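Local coordinates for protein probable enoyl-CoA hydratase/isomerase (Mycobacterium abscessus, PDB 3SWX) that probably catalyses the hydration or isomerisation of enoyl-CoA thioesters, as a member of the crotonase-like enoyl-CoA hydratase/isomerase family, at residues 53-57 and 204-209; 127-131 and 191-197. One frame throughout, in Å; residues are numbered along the deposited sequence.

In the fold
Helix 193-205 takes part in both interactions, its first turn in interaction 2 and its last in interaction 1, and each end packs on the same mixed sheet. Interaction 2 (127-131 with 191-197) lies near one edge, on the strand next to outermost strand 186-188, while interaction 1 (53-57 with 204-209) meets the start of strand 56-61; their centres are 19 Å apart. Most touching residues are buried in both. Their chemistry differs: in interaction 1 an arginine side chain bonds to a backbone carbonyl, whereas in interaction 2 an aspartate accepts from a backbone N-H beside aliphatic packing. Only interaction 1 also borders another subunit.

Interaction 1: 53-57 and 204-209; sequences DLRAA and IARQAP
The side chain of Arg55 starts with CG beside its backbone N and anti to the carbonyl carbon (chi1 -61°), then runs extended through CG, CD and NE, which carries the guanidinium past Ala205 to Pro209. Two different approaches hold this flat group. At its edge, NH1 donates to Ala205 O at 2.8 Å, with an N-H...O angle of 154°. Ala205 O lies close to the guanidinium plane, and NH1 approaches nearly along its C=O axis (163°). Over one face, and above its centre, lies Pro209 CG, 3.5 Å from Arg55 NE, so the proline ring packs against the planar group while the carbonyl bonds at its edge. The aliphatic part of the arginine is used as well: Arg55 CB meets Ala205 CB at 4.0 Å, and Arg55 CD lies 3.4 Å from Ala205 O. Beyond these residues, NH2 donates to Phe262 O and the arginine makes a cation-pi contact with Tyr18, so its charged end joins several pieces of the chain. Further along the strand, Ile204 CG2 approaches Ala56 CB at 4.5 Å, a looser apolar contact. Gln207 N bonds to Ile204 O, and Gln207 also faces the second subunit, where OE1 bonds to Asn141 of that chain; its NE2 bonds to Thr203 O. Ala208 stands at the N-cap of helix 209-225. The arrangement is thus a connection between helix 193-205 and helix 209-225, packed against the start of strand 56-61 in the beta-beta-alpha spiral core of the crotonase fold.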
ATOM      1  N   ASP B  53     -17.924  17.913  21.511  1.00 27.48           N
ATOM      2  CA  ASP B  53     -19.196  17.924  20.786  1.00 27.34           C
ATOM      3  C   ASP B  53     -19.005  17.571  19.303  1.00 25.67           C
ATOM      4  O   ASP B  53     -19.984  17.294  18.604  1.00 25.70           O
ATOM      5  CB  ASP B  53     -19.866  19.300  20.857  1.00 28.44           C
ATOM      6  CG  ASP B  53     -20.484  19.595  22.205  1.00 31.50           C
ATOM      7  OD1 ASP B  53     -20.656  18.665  23.028  1.00 33.51           O
ATOM      8  OD2 ASP B  53     -20.814  20.779  22.430  1.00 35.17           O
ATOM      9  N   LEU B  54     -17.768  17.591  18.818  1.00 23.19           N
ATOM     10  CA  LEU B  54     -17.514  17.390  17.397  1.00 21.83           C
ATOM     11  C   LEU B  54     -16.986  15.987  17.134  1.00 20.48           C
ATOM     12  O   LEU B  54     -16.099  15.508  17.832  1.00 20.25           O
ATOM     13  CB  LEU B  54     -16.569  18.464  16.871  1.00 21.03           C
ATOM     14  CG  LEU B  54     -17.122  19.887  17.017  1.00 20.97           C
ATOM     15  CD1 LEU B  54     -16.069  20.942  16.618  1.00 16.83           C
ATOM     16  CD2 LEU B  54     -18.437  20.088  16.213  1.00 18.59           C
ATOM     17  N   ARG B  55     -17.546  15.342  16.118  1.00 19.49           N
ATOM     18  CA  ARG B  55     -17.240  13.955  15.814  1.00 18.93           C
ATOM     19  C   ARG B  55     -16.539  13.748  14.468  1.00 18.03           C
ATOM     20  O   ARG B  55     -16.049  12.653  14.208  1.00 18.10           O
ATOM     21  CB  ARG B  55     -18.544  13.146  15.826  1.00 19.21           C
ATOM     22  CG  ARG B  55     -19.268  13.163  17.172  1.00 20.20           C
ATOM     23  CD  ARG B  55     -20.529  12.316  17.162  1.00 19.52           C
ATOM     24  NE  ARG B  55     -21.075  12.215  18.518  1.00 19.65           N
ATOM     25  CZ  ARG B  55     -22.042  11.372  18.894  1.00 20.86           C
ATOM     26  NH1 ARG B  55     -22.596  10.537  18.029  1.00 22.65           N
ATOM     27  NH2 ARG B  55     -22.442  11.341  20.154  1.00 21.19           N
ATOM     28  N   ALA B  56     -16.540  14.779  13.622  1.00 17.33           N
ATOM     29  CA  ALA B  56     -15.947  14.746  12.283  1.00 16.54           C
ATOM     30  C   ALA B  56     -15.715  16.175  11.804  1.00 16.46           C
ATOM     31  O   ALA B  56     -16.358  17.102  12.280  1.00 16.97           O
ATOM     32  CB  ALA B  56     -16.840  14.018  11.318  1.00 16.50           C
ATOM     33  N   ALA B  57     -14.775  16.356  10.890  1.00 15.99           N
ATOM     34  CA  ALA B  57     -14.521  17.660  10.308  1.00 16.58           C
ATOM     35  C   ALA B  57     -14.321  17.532   8.786  1.00 16.57           C
ATOM     36  O   ALA B  57     -13.681  16.589   8.310  1.00 16.73           O
ATOM     37  CB  ALA B  57     -13.303  18.348  10.964  1.00 15.87           C
ATOM     38  N   ILE B 204     -20.339   9.092   9.821  1.00 18.24           N
ATOM     39  CA  ILE B 204     -19.314   8.886  10.847  1.00 18.18           C
ATOM     40  C   ILE B 204     -19.836   9.318  12.203  1.00 18.52           C
ATOM     41  O   ILE B 204     -19.659   8.603  13.207  1.00 18.45           O
ATOM     42  CB  ILE B 204     -17.997   9.632  10.503  1.00 17.78           C
ATOM     43  CG1 ILE B 204     -17.320   8.974   9.299  1.00 18.28           C
ATOM     44  CG2 ILE B 204     -17.024   9.576  11.678  1.00 18.22           C
ATOM     45  CD1 ILE B 204     -16.048   9.663   8.833  1.00 18.45           C
ATOM     46  N   ALA B 205     -20.512  10.470  12.220  1.00 19.10           N
ATOM     47  CA  ALA B 205     -21.063  11.035  13.451  1.00 19.79           C
ATOM     48  C   ALA B 205     -22.232  10.246  14.067  1.00 20.35           C
ATOM     49  O   ALA B 205     -22.558  10.451  15.238  1.00 21.28           O
ATOM     50  CB  ALA B 205     -21.455  12.520  13.227  1.00 19.78           C
ATOM     51  N   ARG B 206     -22.876   9.369  13.296  1.00 20.69           N
ATOM     52  CA  ARG B 206     -23.896   8.467  13.840  1.00 21.52           C
ATOM     53  C   ARG B 206     -23.262   7.220  14.489  1.00 21.33           C
ATOM     54  O   ARG B 206     -23.949   6.462  15.174  1.00 20.56           O
ATOM     55  CB  ARG B 206     -24.893   8.011  12.753  1.00 22.31           C
ATOM     56  CG  ARG B 206     -25.724   9.118  12.125  1.00 24.10           C
ATOM     57  CD  ARG B 206     -26.894   8.575  11.301  1.00 26.38           C
ATOM     58  NE  ARG B 206     -26.443   7.818  10.135  1.00 28.34           N
ATOM     59  CZ  ARG B 206     -26.095   8.350   8.957  1.00 27.76           C
ATOM     60  NH1 ARG B 206     -25.713   7.541   7.976  1.00 28.02           N
ATOM     61  NH2 ARG B 206     -26.124   9.671   8.748  1.00 24.35           N
ATOM     62  N   GLN B 207     -21.956   7.004  14.281  1.00 20.30           N
ATOM     63  CA  GLN B 207     -21.283   5.851  14.874  1.00 19.69           C
ATOM     64  C   GLN B 207     -20.723   6.206  16.254  1.00 19.95           C
ATOM     65  O   GLN B 207     -20.710   7.377  16.659  1.00 19.76           O
ATOM     66  CB  GLN B 207     -20.176   5.349  13.951  1.00 19.58           C
ATOM     67  CG  GLN B 207     -20.595   5.331  12.474  1.00 18.35           C
ATOM     68  CD  GLN B 207     -21.893   4.579  12.237  1.00 19.14           C
ATOM     69  OE1 GLN B 207     -22.089   3.478  12.759  1.00 20.34           O
ATOM     70  NE2 GLN B 207     -22.775   5.159  11.438  1.00 15.65           N
ATOM     71  N   ALA B 208     -20.272   5.191  16.979  1.00 19.75           N
ATOM     72  CA  ALA B 208     -19.813   5.395  18.355  1.00 19.79           C
ATOM     73  C   ALA B 208     -18.467   6.099  18.349  1.00 19.00           C
ATOM     74  O   ALA B 208     -17.498   5.504  17.892  1.00 18.27           O
ATOM     75  CB  ALA B 208     -19.701   4.059  19.068  1.00 20.20           C
ATOM     76  N   PRO B 209     -18.399   7.365  18.854  1.00 18.86           N
ATOM     77  CA  PRO B 209     -17.175   8.150  18.801  1.00 18.39           C
ATOM     78  C   PRO B 209     -15.911   7.480  19.370  1.00 18.59           C
ATOM     79  O   PRO B 209     -14.848   7.625  18.766  1.00 18.44           O
ATOM     80  CB  PRO B 209     -17.502   9.406  19.627  1.00 18.99           C
ATOM     81  CG  PRO B 209     -18.977   9.549  19.547  1.00 19.22           C
ATOM     82  CD  PRO B 209     -19.503   8.134  19.467  1.00 19.36           C
TER

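Interaction 2: 127-131 and 191-197; sequences VIADE and GEHVDTA
Strand 127-130 and the first turn of helix 193-205 run nearly antiparallel, their short axes 150° apart and 7.8 Å at closest approach, with Asp130 and His193 the nearest CA pair at 5.1 Å. This spacing lets Ile128 and Asp130, both pointing toward the helix, meet it. Further from the strand end, Ile128 CG1 packs on Ala197 CB at 4.1 Å, while CG2 reaches Thr196 CB and lies 3.9 Å from the carbonyl oxygen of His193. Nearer the helix start, Asp130 and His193 lie side by side and point the same way, their carboxylate and ring planes 62° apart; the closest atoms are Asp130 CB and His193 ND1, at 3.7 Å. Asp130 carries CG between its backbone N and carbonyl carbon (chi1 89°), which turns the carboxylate toward the loop ahead of the helix. There Gly191 N donates to Asp130 OD2 at 2.9 Å in a nearly straight bond, which OD2 accepts through its anti lone pair, the one away from OD1. This bond ties the strand end to the loop that leads into helix 193-205. Glu192 O receives Thr196 OG1 and Thr196 N from opposite faces of its carbonyl plane. His193 also meets His110 ring to ring. Each Asp130 oxygen thus has a hydrogen-bond donor, OD2 from Gly191 N and OD1 from Thr132 OG1, which would probably favour the charged carboxylate and limit its rotation; the neighbouring His193 ND1, by contrast, is buried with no partner in the model.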
ATOM      1  N   VAL B 127     -11.011  11.508   1.245  1.00 13.38           N
ATOM      2  CA  VAL B 127     -10.864  12.586   0.273  1.00 13.07           C
ATOM      3  C   VAL B 127     -11.929  12.408  -0.792  1.00 14.07           C
ATOM      4  O   VAL B 127     -12.060  11.323  -1.386  1.00 13.87           O
ATOM      5  CB  VAL B 127      -9.449  12.625  -0.374  1.00 13.65           C
ATOM      6  CG1 VAL B 127      -9.346  13.730  -1.454  1.00 12.60           C
ATOM      7  CG2 VAL B 127      -8.358  12.821   0.687  1.00 11.83           C
ATOM      8  N   ILE B 128     -12.689  13.475  -1.020  1.00 14.02           N
ATOM      9  CA  ILE B 128     -13.711  13.498  -2.045  1.00 14.60           C
ATOM     10  C   ILE B 128     -13.339  14.574  -3.047  1.00 15.12           C
ATOM     11  O   ILE B 128     -13.054  15.716  -2.649  1.00 14.16           O
ATOM     12  CB  ILE B 128     -15.088  13.854  -1.465  1.00 14.57           C
ATOM     13  CG1 ILE B 128     -15.442  12.932  -0.296  1.00 14.20           C
ATOM     14  CG2 ILE B 128     -16.149  13.836  -2.586  1.00 15.22           C
ATOM     15  CD1 ILE B 128     -15.582  11.447  -0.670  1.00 16.23           C
ATOM     16  N   ALA B 129     -13.381  14.211  -4.333  1.00 15.07           N
ATOM     17  CA  ALA B 129     -13.133  15.148  -5.425  1.00 15.97           C
ATOM     18  C   ALA B 129     -14.372  15.362  -6.304  1.00 16.57           C
ATOM     19  O   ALA B 129     -15.136  14.417  -6.550  1.00 17.41           O
ATOM     20  CB  ALA B 129     -11.959  14.640  -6.276  1.00 15.44           C
ATOM     21  N   ASP B 130     -14.600  16.594  -6.777  1.00 17.32           N
ATOM     22  CA  ASP B 130     -15.538  16.766  -7.871  1.00 18.54           C
ATOM     23  C   ASP B 130     -14.790  16.470  -9.178  1.00 19.51           C
ATOM     24  O   ASP B 130     -13.557  16.402  -9.195  1.00 17.97           O
ATOM     25  CB  ASP B 130     -16.319  18.120  -7.831  1.00 19.45           C
ATOM     26  CG  ASP B 130     -15.625  19.269  -8.559  1.00 19.70           C
ATOM     27  OD1 ASP B 130     -14.428  19.174  -8.913  1.00 20.10           O
ATOM     28  OD2 ASP B 130     -16.309  20.295  -8.770  1.00 19.69           O
ATOM     29  N   GLU B 131     -15.541  16.286 -10.263  1.00 20.70           N
ATOM     30  CA  GLU B 131     -14.954  15.867 -11.548  1.00 21.59           C
ATOM     31  C   GLU B 131     -13.915  16.832 -12.148  1.00 21.11           C
ATOM     32  O   GLU B 131     -13.138  16.439 -13.029  1.00 22.19           O
ATOM     33  CB  GLU B 131     -16.061  15.531 -12.562  1.00 22.52           C
ATOM     34  CG  GLU B 131     -17.100  16.623 -12.766  1.00 27.12           C
ATOM     35  CD  GLU B 131     -18.306  16.164 -13.597  1.00 31.40           C
ATOM     36  OE1 GLU B 131     -18.128  15.264 -14.458  1.00 33.54           O
ATOM     37  OE2 GLU B 131     -19.419  16.719 -13.382  1.00 33.54           O
ATOM     38  N   GLY B 191     -19.151  20.584  -8.265  1.00 22.09           N
ATOM     39  CA  GLY B 191     -19.741  21.317  -7.131  1.00 22.25           C
ATOM     40  C   GLY B 191     -20.318  20.496  -5.980  1.00 22.62           C
ATOM     41  O   GLY B 191     -20.717  21.076  -4.983  1.00 23.27           O
ATOM     42  N   GLU B 192     -20.329  19.161  -6.082  1.00 22.36           N
ATOM     43  CA  GLU B 192     -20.957  18.297  -5.055  1.00 22.43           C
ATOM     44  C   GLU B 192     -20.000  17.728  -4.018  1.00 20.69           C
ATOM     45  O   GLU B 192     -20.408  16.932  -3.172  1.00 19.85           O
ATOM     46  CB  GLU B 192     -21.588  17.078  -5.696  1.00 23.30           C
ATOM     47  CG  GLU B 192     -22.322  17.332  -6.926  1.00 28.67           C
ATOM     48  CD  GLU B 192     -23.746  17.258  -6.717  1.00 35.56           C
ATOM     49  OE1 GLU B 192     -24.340  16.337  -7.330  1.00 40.52           O
ATOM     50  OE2 GLU B 192     -24.251  18.101  -5.923  1.00 40.99           O
ATOM     51  N   HIS B 193     -18.729  18.071  -4.139  1.00 19.52           N
ATOM     52  CA  HIS B 193     -17.679  17.514  -3.285  1.00 18.32           C
ATOM     53  C   HIS B 193     -17.882  17.838  -1.806  1.00 18.14           C
ATOM     54  O   HIS B 193     -17.720  16.971  -0.966  1.00 16.86           O
ATOM     55  CB  HIS B 193     -16.295  17.983  -3.748  1.00 17.84           C
ATOM     56  CG  HIS B 193     -16.176  19.463  -3.938  1.00 18.70           C
ATOM     57  ND1 HIS B 193     -16.937  20.162  -4.851  1.00 20.54           N
ATOM     58  CD2 HIS B 193     -15.371  20.374  -3.344  1.00 19.17           C
ATOM     59  CE1 HIS B 193     -16.609  21.442  -4.806  1.00 20.92           C
ATOM     60  NE2 HIS B 193     -15.669  21.598  -3.889  1.00 19.80           N
ATOM     61  N   VAL B 194     -18.255  19.078  -1.495  1.00 18.77           N
ATOM     62  CA  VAL B 194     -18.459  19.477  -0.090  1.00 19.29           C
ATOM     63  C   VAL B 194     -19.687  18.766   0.508  1.00 19.12           C
ATOM     64  O   VAL B 194     -19.592  18.150   1.558  1.00 19.34           O
ATOM     65  CB  VAL B 194     -18.610  20.996   0.090  1.00 20.27           C
ATOM     66  CG1 VAL B 194     -18.518  21.347   1.587  1.00 21.80           C
ATOM     67  CG2 VAL B 194     -17.555  21.773  -0.725  1.00 19.95           C
ATOM     68  N   ASP B 195     -20.820  18.795  -0.181  1.00 19.80           N
ATOM     69  CA  ASP B 195     -22.008  18.067   0.318  1.00 20.24           C
ATOM     70  C   ASP B 195     -21.807  16.549   0.426  1.00 19.15           C
ATOM     71  O   ASP B 195     -22.353  15.941   1.333  1.00 19.30           O
ATOM     72  CB  ASP B 195     -23.246  18.350  -0.533  1.00 21.48           C
ATOM     73  CG  ASP B 195     -23.708  19.802  -0.430  1.00 24.94           C
ATOM     74  OD1 ASP B 195     -23.448  20.465   0.601  1.00 28.22           O
ATOM     75  OD2 ASP B 195     -24.317  20.269  -1.394  1.00 30.02           O
ATOM     76  N   THR B 196     -21.036  15.944  -0.480  1.00 17.96           N
ATOM     77  CA  THR B 196     -20.778  14.512  -0.388  1.00 17.61           C
ATOM     78  C   THR B 196     -19.918  14.248   0.836  1.00 17.22           C
ATOM     79  O   THR B 196     -20.207  13.315   1.600  1.00 17.25           O
ATOM     80  CB  THR B 196     -20.146  13.935  -1.681  1.00 17.78           C
ATOM     81  OG1 THR B 196     -21.040  14.162  -2.775  1.00 17.65           O
ATOM     82  CG2 THR B 196     -19.878  12.421  -1.567  1.00 15.35           C
ATOM     83  N   ALA B 197     -18.912  15.093   1.061  1.00 16.88           N
ATOM     84  CA  ALA B 197     -18.040  14.930   2.224  1.00 17.34           C
ATOM     85  C   ALA B 197     -18.798  15.107   3.558  1.00 17.60           C
ATOM     86  O   ALA B 197     -18.562  14.357   4.497  1.00 18.17           O
ATOM     87  CB  ALA B 197     -16.837  15.893   2.145  1.00 16.83           C
TER